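Local structure of DotU family type IV/VI secretion system protein (6Y4R) at residues 3-15 against 120-132. The protein is the cytoplasmic domain of TssL, a component of the type VI secretion system, where as a DotU-family protein it probably helps build the membrane-anchored complex. Sequence-based numbering, arbitrary orientation.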
ATOM      1  N   ASN A   3     -15.042  -1.252  -5.771  1.00 57.92           N
ATOM      2  CA  ASN A   3     -14.275  -1.631  -4.593  1.00 61.72           C
ATOM      3  C   ASN A   3     -13.162  -0.608  -4.359  1.00 57.73           C
ATOM      4  O   ASN A   3     -12.829   0.190  -5.240  1.00 66.40           O
ATOM      5  CB  ASN A   3     -13.750  -3.069  -4.794  1.00 68.80           C
ATOM      6  CG  ASN A   3     -12.785  -3.541  -3.710  1.00 77.85           C
ATOM      7  OD1 ASN A   3     -12.840  -3.118  -2.544  1.00 81.18           O
ATOM      8  ND2 ASN A   3     -11.916  -4.476  -4.098  1.00 79.24           N
ATOM      9  N   LEU A   4     -12.571  -0.655  -3.161  1.00 46.42           N
ATOM     10  CA  LEU A   4     -11.461   0.240  -2.844  1.00 38.02           C
ATOM     11  C   LEU A   4     -10.213  -0.144  -3.634  1.00 34.14           C
ATOM     12  O   LEU A   4      -9.361   0.708  -3.902  1.00 33.85           O
ATOM     13  CB  LEU A   4     -11.177   0.212  -1.339  1.00 32.60           C
ATOM     14  CG  LEU A   4     -12.062   1.006  -0.355  1.00 30.85           C
ATOM     15  CD1 LEU A   4     -11.471   0.932   1.041  1.00 27.69           C
ATOM     16  CD2 LEU A   4     -12.269   2.462  -0.767  1.00 33.63           C
ATOM     17  N   ILE A   5     -10.090  -1.421  -4.005  1.00 34.37           N
ATOM     18  CA  ILE A   5      -9.028  -1.845  -4.913  1.00 35.41           C
ATOM     19  C   ILE A   5      -9.206  -1.196  -6.281  1.00 46.27           C
ATOM     20  O   ILE A   5      -8.227  -0.814  -6.929  1.00 54.45           O
ATOM     21  CB  ILE A   5      -9.002  -3.386  -5.011  1.00 40.11           C
ATOM     22  CG1 ILE A   5      -8.429  -4.011  -3.750  1.00 36.97           C
ATOM     23  CG2 ILE A   5      -8.179  -3.855  -6.190  1.00 46.27           C
ATOM     24  CD1 ILE A   5      -6.958  -3.695  -3.616  1.00 38.77           C
ATOM     25  N   ASP A   6     -10.460  -1.059  -6.744  1.00 49.56           N
ATOM     26  CA  ASP A   6     -10.734  -0.452  -8.047  1.00 47.03           C
ATOM     27  C   ASP A   6     -10.505   1.063  -8.058  1.00 46.39           C
ATOM     28  O   ASP A   6     -10.115   1.617  -9.100  1.00 46.85           O
ATOM     29  CB  ASP A   6     -12.162  -0.784  -8.508  1.00 51.44           C
ATOM     30  CG  ASP A   6     -12.419  -2.295  -8.637  1.00 53.18           C
ATOM     31  OD1 ASP A   6     -11.508  -3.025  -9.097  1.00 57.82           O
ATOM     32  OD2 ASP A   6     -13.548  -2.743  -8.336  1.00 49.79           O
ATOM     33  N   LEU A   7     -10.723   1.751  -6.928  1.00 41.21           N
ATOM     34  CA  LEU A   7     -10.440   3.187  -6.887  1.00 37.92           C
ATOM     35  C   LEU A   7      -8.942   3.466  -6.865  1.00 33.10           C
ATOM     36  O   LEU A   7      -8.496   4.489  -7.401  1.00 38.53           O
ATOM     37  CB  LEU A   7     -11.099   3.831  -5.665  1.00 34.58           C
ATOM     38  CG  LEU A   7     -12.612   3.770  -5.512  1.00 35.45           C
ATOM     39  CD1 LEU A   7     -12.986   4.320  -4.151  1.00 32.39           C
ATOM     40  CD2 LEU A   7     -13.279   4.599  -6.607  1.00 34.33           C
ATOM     41  N   LEU A   8      -8.153   2.547  -6.309  1.00 30.86           N
ATOM     42  CA  LEU A   8      -6.696   2.605  -6.315  1.00 32.30           C
ATOM     43  C   LEU A   8      -6.093   1.955  -7.555  1.00 32.31           C
ATOM     44  O   LEU A   8      -4.868   1.754  -7.606  1.00 32.20           O
ATOM     45  CB  LEU A   8      -6.154   1.916  -5.060  1.00 30.63           C
ATOM     46  CG  LEU A   8      -6.387   2.560  -3.713  1.00 32.37           C
ATOM     47  CD1 LEU A   8      -6.040   1.527  -2.655  1.00 24.33           C
ATOM     48  CD2 LEU A   8      -5.496   3.789  -3.601  1.00 24.77           C
ATOM     49  N   HIS A   9      -6.925   1.645  -8.557  1.00 29.01           N
ATOM     50  CA  HIS A   9      -6.440   0.962  -9.758  1.00 36.03           C
ATOM     51  C   HIS A   9      -5.345   1.768 -10.450  1.00 41.89           C
ATOM     52  O   HIS A   9      -4.357   1.199 -10.929  1.00 48.94           O
ATOM     53  CB  HIS A   9      -7.617   0.724 -10.719  1.00 43.75           C
ATOM     54  CG  HIS A   9      -7.251   0.119 -12.030  1.00 47.52           C
ATOM     55  ND1 HIS A   9      -7.548   0.722 -13.228  1.00 49.56           N
ATOM     56  CD2 HIS A   9      -6.673  -1.065 -12.351  1.00 44.22           C
ATOM     57  CE1 HIS A   9      -7.141  -0.048 -14.232  1.00 45.73           C
ATOM     58  NE2 HIS A   9      -6.598  -1.142 -13.729  1.00 43.66           N
ATOM     59  N   ASP A  10      -5.498   3.098 -10.511  1.00 39.38           N
ATOM     60  CA  ASP A  10      -4.473   3.926 -11.153  1.00 38.45           C
ATOM     61  C   ASP A  10      -3.183   3.968 -10.334  1.00 38.92           C
ATOM     62  O   ASP A  10      -2.084   3.956 -10.903  1.00 35.40           O
ATOM     63  CB  ASP A  10      -4.996   5.348 -11.374  1.00 42.93           C
ATOM     64  CG  ASP A  10      -5.992   5.452 -12.537  1.00 55.00           C
ATOM     65  OD1 ASP A  10      -6.112   4.492 -13.343  1.00 60.04           O
ATOM     66  OD2 ASP A  10      -6.642   6.518 -12.659  1.00 53.91           O
ATOM     67  N   GLY A  11      -3.297   4.018  -9.001  1.00 40.93           N
ATOM     68  CA  GLY A  11      -2.112   4.057  -8.153  1.00 37.55           C
ATOM     69  C   GLY A  11      -1.342   2.746  -8.132  1.00 38.84           C
ATOM     70  O   GLY A  11      -0.105   2.743  -8.147  1.00 23.35           O
ATOM     71  N   PHE A  12      -2.064   1.615  -8.055  1.00 34.41           N
ATOM     72  CA  PHE A  12      -1.420   0.306  -8.025  1.00 30.82           C
ATOM     73  C   PHE A  12      -0.673   0.004  -9.320  1.00 37.71           C
ATOM     74  O   PHE A  12       0.289  -0.772  -9.312  1.00 47.18           O
ATOM     75  CB  PHE A  12      -2.452  -0.803  -7.763  1.00 30.23           C
ATOM     76  CG  PHE A  12      -2.888  -0.909  -6.332  1.00 25.51           C
ATOM     77  CD1 PHE A  12      -1.956  -0.878  -5.302  1.00 26.20           C
ATOM     78  CD2 PHE A  12      -4.225  -1.087  -6.012  1.00 26.01           C
ATOM     79  CE1 PHE A  12      -2.355  -0.977  -3.957  1.00 29.53           C
ATOM     80  CE2 PHE A  12      -4.639  -1.198  -4.661  1.00 29.45           C
ATOM     81  CZ  PHE A  12      -3.695  -1.139  -3.636  1.00 27.33           C
ATOM     82  N   TYR A  13      -1.104   0.584 -10.447  1.00 33.11           N
ATOM     83  CA  TYR A  13      -0.405   0.343 -11.716  1.00 26.78           C
ATOM     84  C   TYR A  13       1.002   0.913 -11.702  1.00 28.20           C
ATOM     85  O   TYR A  13       1.906   0.374 -12.359  1.00 35.78           O
ATOM     86  CB  TYR A  13      -1.142   0.956 -12.893  1.00 26.99           C
ATOM     87  CG  TYR A  13      -0.378   0.791 -14.211  1.00 28.07           C
ATOM     88  CD1 TYR A  13      -0.022  -0.476 -14.673  1.00 28.11           C
ATOM     89  CD2 TYR A  13      -0.008   1.898 -14.990  1.00 31.21           C
ATOM     90  CE1 TYR A  13       0.672  -0.635 -15.884  1.00 33.79           C
ATOM     91  CE2 TYR A  13       0.689   1.750 -16.189  1.00 35.63           C
ATOM     92  CZ  TYR A  13       1.023   0.491 -16.631  1.00 38.75           C
ATOM     93  OH  TYR A  13       1.713   0.445 -17.831  1.00 42.66           O
ATOM     94  N   LEU A  14       1.189   2.038 -11.005  1.00 30.44           N
ATOM     95  CA  LEU A  14       2.496   2.675 -10.886  1.00 27.81           C
ATOM     96  C   LEU A  14       3.381   1.940  -9.887  1.00 24.62           C
ATOM     97  O   LEU A  14       4.608   1.975 -10.024  1.00 22.90           O
ATOM     98  CB  LEU A  14       2.330   4.141 -10.470  1.00 23.76           C
ATOM     99  CG  LEU A  14       1.390   5.081 -11.244  1.00 24.78           C
ATOM    100  CD1 LEU A  14       1.276   6.410 -10.529  1.00 33.25           C
ATOM    101  CD2 LEU A  14       1.869   5.312 -12.658  1.00 39.36           C
ATOM    102  N   ILE A  15       2.767   1.259  -8.900  1.00 26.27           N
ATOM    103  CA  ILE A  15       3.484   0.286  -8.072  1.00 27.63           C
ATOM    104  C   ILE A  15       3.992  -0.860  -8.927  1.00 33.38           C
ATOM    105  O   ILE A  15       5.104  -1.362  -8.735  1.00 41.10           O
ATOM    106  CB  ILE A  15       2.574  -0.288  -6.978  1.00 28.23           C
ATOM    107  CG1 ILE A  15       1.947   0.789  -6.090  1.00 29.48           C
ATOM    108  CG2 ILE A  15       3.375  -1.297  -6.154  1.00 28.77           C
ATOM    109  CD1 ILE A  15       2.764   1.166  -4.948  1.00 26.26           C
ATOM    110  N   ALA A 120     -13.727  -4.263   2.637  1.00 42.37           N
ATOM    111  CA  ALA A 120     -13.178  -3.427   1.569  1.00 45.64           C
ATOM    112  C   ALA A 120     -11.766  -2.975   1.920  1.00 45.92           C
ATOM    113  O   ALA A 120     -10.863  -3.024   1.082  1.00 49.24           O
ATOM    114  CB  ALA A 120     -14.082  -2.224   1.287  1.00 48.91           C
ATOM    115  N   ALA A 121     -11.553  -2.540   3.165  1.00 45.78           N
ATOM    116  CA  ALA A 121     -10.200  -2.196   3.590  1.00 40.69           C
ATOM    117  C   ALA A 121      -9.284  -3.413   3.563  1.00 36.79           C
ATOM    118  O   ALA A 121      -8.126  -3.317   3.141  1.00 36.76           O
ATOM    119  CB  ALA A 121     -10.220  -1.603   5.002  1.00 26.05           C
ATOM    120  N   LEU A 122      -9.798  -4.579   3.958  1.00 38.59           N
ATOM    121  CA  LEU A 122      -8.918  -5.735   4.112  1.00 37.08           C
ATOM    122  C   LEU A 122      -8.486  -6.289   2.763  1.00 33.26           C
ATOM    123  O   LEU A 122      -7.385  -6.835   2.650  1.00 42.75           O
ATOM    124  CB  LEU A 122      -9.584  -6.793   5.006  1.00 35.98           C
ATOM    125  CG  LEU A 122      -8.989  -8.194   5.166  1.00 26.19           C
ATOM    126  CD1 LEU A 122      -7.780  -8.117   6.084  1.00 25.80           C
ATOM    127  CD2 LEU A 122     -10.022  -9.099   5.774  1.00 27.09           C
ATOM    128  N   GLU A 123      -9.312  -6.119   1.728  1.00 32.12           N
ATOM    129  CA  GLU A 123      -8.920  -6.491   0.368  1.00 30.28           C
ATOM    130  C   GLU A 123      -7.725  -5.674  -0.129  1.00 27.25           C
ATOM    131  O   GLU A 123      -6.900  -6.177  -0.900  1.00 27.01           O
ATOM    132  CB  GLU A 123     -10.103  -6.289  -0.571  1.00 38.01           C
ATOM    133  CG  GLU A 123     -10.985  -7.502  -0.803  1.00 46.56           C
ATOM    134  CD  GLU A 123     -12.386  -7.108  -1.250  1.00 50.80           C
ATOM    135  OE1 GLU A 123     -12.661  -5.895  -1.258  1.00 60.31           O
ATOM    136  OE2 GLU A 123     -13.173  -7.981  -1.705  1.00 38.93           O
ATOM    137  N   VAL A 124      -7.645  -4.401   0.277  1.00 30.84           N
ATOM    138  CA  VAL A 124      -6.502  -3.541  -0.044  1.00 33.95           C
ATOM    139  C   VAL A 124      -5.240  -4.026   0.672  1.00 33.55           C
ATOM    140  O   VAL A 124      -4.165  -4.123   0.064  1.00 30.58           O
ATOM    141  CB  VAL A 124      -6.829  -2.065   0.290  1.00 32.59           C
ATOM    142  CG1 VAL A 124      -5.588  -1.193   0.250  1.00 26.01           C
ATOM    143  CG2 VAL A 124      -7.873  -1.503  -0.673  1.00 24.76           C
ATOM    144  N   PHE A 125      -5.337  -4.316   1.980  1.00 26.97           N
ATOM    145  CA  PHE A 125      -4.143  -4.755   2.701  1.00 25.64           C
ATOM    146  C   PHE A 125      -3.617  -6.083   2.180  1.00 30.18           C
ATOM    147  O   PHE A 125      -2.400  -6.298   2.176  1.00 33.55           O
ATOM    148  CB  PHE A 125      -4.407  -4.878   4.195  1.00 25.29           C
ATOM    149  CG  PHE A 125      -4.223  -3.593   4.960  1.00 26.98           C
ATOM    150  CD1 PHE A 125      -5.048  -2.511   4.739  1.00 29.99           C
ATOM    151  CD2 PHE A 125      -3.207  -3.468   5.902  1.00 28.16           C
ATOM    152  CE1 PHE A 125      -4.872  -1.336   5.460  1.00 30.59           C
ATOM    153  CE2 PHE A 125      -3.029  -2.297   6.601  1.00 23.13           C
ATOM    154  CZ  PHE A 125      -3.865  -1.237   6.383  1.00 23.20           C
ATOM    155  N   HIS A 126      -4.510  -6.990   1.753  1.00 32.65           N
ATOM    156  CA  HIS A 126      -4.082  -8.239   1.122  1.00 31.35           C
ATOM    157  C   HIS A 126      -3.396  -7.979  -0.213  1.00 32.37           C
ATOM    158  O   HIS A 126      -2.359  -8.582  -0.518  1.00 40.15           O
ATOM    159  CB  HIS A 126      -5.293  -9.160   0.937  1.00 30.13           C
ATOM    160  CG  HIS A 126      -5.016 -10.410   0.156  1.00 27.91           C
ATOM    161  ND1 HIS A 126      -5.506 -10.610  -1.115  1.00 29.19           N
ATOM    162  CD2 HIS A 126      -4.342 -11.541   0.480  1.00 30.71           C
ATOM    163  CE1 HIS A 126      -5.132 -11.805  -1.548  1.00 31.93           C
ATOM    164  NE2 HIS A 126      -4.419 -12.390  -0.601  1.00 27.64           N
ATOM    165  N   TYR A 127      -3.953  -7.069  -1.015  1.00 26.14           N
ATOM    166  CA  TYR A 127      -3.393  -6.772  -2.334  1.00 27.96           C
ATOM    167  C   TYR A 127      -2.039  -6.077  -2.250  1.00 23.40           C
ATOM    168  O   TYR A 127      -1.192  -6.274  -3.124  1.00 35.32           O
ATOM    169  CB  TYR A 127      -4.397  -5.940  -3.133  1.00 27.12           C
ATOM    170  CG  TYR A 127      -4.081  -5.860  -4.595  1.00 30.96           C
ATOM    171  CD1 TYR A 127      -4.069  -6.998  -5.378  1.00 38.18           C
ATOM    172  CD2 TYR A 127      -3.857  -4.644  -5.207  1.00 37.32           C
ATOM    173  CE1 TYR A 127      -3.778  -6.931  -6.735  1.00 48.37           C
ATOM    174  CE2 TYR A 127      -3.576  -4.559  -6.568  1.00 43.42           C
ATOM    175  CZ  TYR A 127      -3.540  -5.706  -7.324  1.00 49.93           C
ATOM    176  OH  TYR A 127      -3.266  -5.638  -8.670  1.00 57.89           O
ATOM    177  N   CYS A 128      -1.813  -5.258  -1.229  1.00 24.47           N
ATOM    178  CA  CYS A 128      -0.473  -4.728  -1.006  1.00 27.49           C
ATOM    179  C   CYS A 128       0.495  -5.853  -0.650  1.00 33.72           C
ATOM    180  O   CYS A 128       1.684  -5.791  -0.984  1.00 35.25           O
ATOM    181  CB  CYS A 128      -0.515  -3.678   0.097  1.00 29.08           C
ATOM    182  SG  CYS A 128      -1.478  -2.218  -0.368  1.00 34.00           S
ATOM    183  N   LEU A 129       0.015  -6.879   0.062  1.00 34.62           N
ATOM    184  CA  LEU A 129       0.881  -8.019   0.350  1.00 34.97           C
ATOM    185  C   LEU A 129       1.210  -8.823  -0.916  1.00 35.17           C
ATOM    186  O   LEU A 129       2.367  -9.222  -1.099  1.00 24.90           O
ATOM    187  CB  LEU A 129       0.242  -8.912   1.428  1.00 36.23           C
ATOM    188  CG  LEU A 129       0.136  -8.287   2.830  1.00 34.57           C
ATOM    189  CD1 LEU A 129      -0.856  -9.015   3.736  1.00 24.71           C
ATOM    190  CD2 LEU A 129       1.509  -8.253   3.491  1.00 31.07           C
ATOM    191  N   LEU A 130       0.237  -9.025  -1.833  1.00 28.90           N
ATOM    192  CA  LEU A 130       0.559  -9.718  -3.093  1.00 31.61           C
ATOM    193  C   LEU A 130       1.452  -8.895  -4.020  1.00 36.03           C
ATOM    194  O   LEU A 130       2.155  -9.491  -4.850  1.00 36.99           O
ATOM    195  CB  LEU A 130      -0.684 -10.139  -3.897  1.00 30.47           C
ATOM    196  CG  LEU A 130      -1.866 -10.943  -3.360  1.00 29.12           C
ATOM    197  CD1 LEU A 130      -3.062 -10.892  -4.331  1.00 27.01           C
ATOM    198  CD2 LEU A 130      -1.393 -12.350  -3.168  1.00 27.56           C
ATOM    199  N   LEU A 131       1.465  -7.561  -3.906  1.00 24.16           N
ATOM    200  CA  LEU A 131       2.365  -6.749  -4.716  1.00 28.61           C
ATOM    201  C   LEU A 131       3.705  -6.461  -4.030  1.00 30.43           C
ATOM    202  O   LEU A 131       4.376  -5.478  -4.380  1.00 34.95           O
ATOM    203  CB  LEU A 131       1.706  -5.432  -5.137  1.00 28.28           C
ATOM    204  CG  LEU A 131       0.364  -5.435  -5.863  1.00 31.63           C
ATOM    205  CD1 LEU A 131      -0.043  -3.973  -6.205  1.00 27.94           C
ATOM    206  CD2 LEU A 131       0.419  -6.324  -7.114  1.00 38.59           C
ATOM    207  N   GLY A 132       4.093  -7.280  -3.054  1.00 28.20           N
ATOM    208  CA  GLY A 132       5.466  -7.355  -2.596  1.00 30.05           C
ATOM    209  C   GLY A 132       5.761  -6.710  -1.265  1.00 29.44           C
ATOM    210  O   GLY A 132       6.906  -6.792  -0.800  1.00 32.97           O
TER
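Phe12 CG lies anti to its carbonyl carbon (chi1 -77°) and Tyr127 CG anti to its backbone N (chi1 -166°), which turns both rings into the space between helices 9-19 and 119-130. The result is a textbook T-shaped pair. Tyr127 CD2 and CE2 form the edge that meets one face of Phe12, with CD2 offset toward the rim of that ring, the planes at 79° and the centroids 4.9 Å apart. Cys128 SG sits at the rim of the same phenylalanine, 3.9 Å from Phe12 CE1, in a sulfur-aromatic contact made near the ring plane, and Leu131 CD1 comes within 3.7 Å of Phe12 CD1.

Towards the N-terminus the short helix 4-7 brings the backbones closer together. Ile5 CD1 lies against Val124 CG2 and comes within 3.4 Å of Tyr127 CB. The two methyls of Val124 divide the work: CG2 lies 3.8 Å from Leu4 CB, while CG1 faces Leu8 CD1 at 4.0 Å. Beyond them, Leu4 and Ala120 both touch Phe50, and Cys128 leans on Leu65 of helix 52-71.

Segments 9-15 and 120-130 of this all-helical domain run nearly parallel, their axes 11.9 Å apart at closest approach, and large side chains bridge them. The packing is mainly apolar and aromatic and most of the touching residues are buried, which is consistent with a contact held largely by burial.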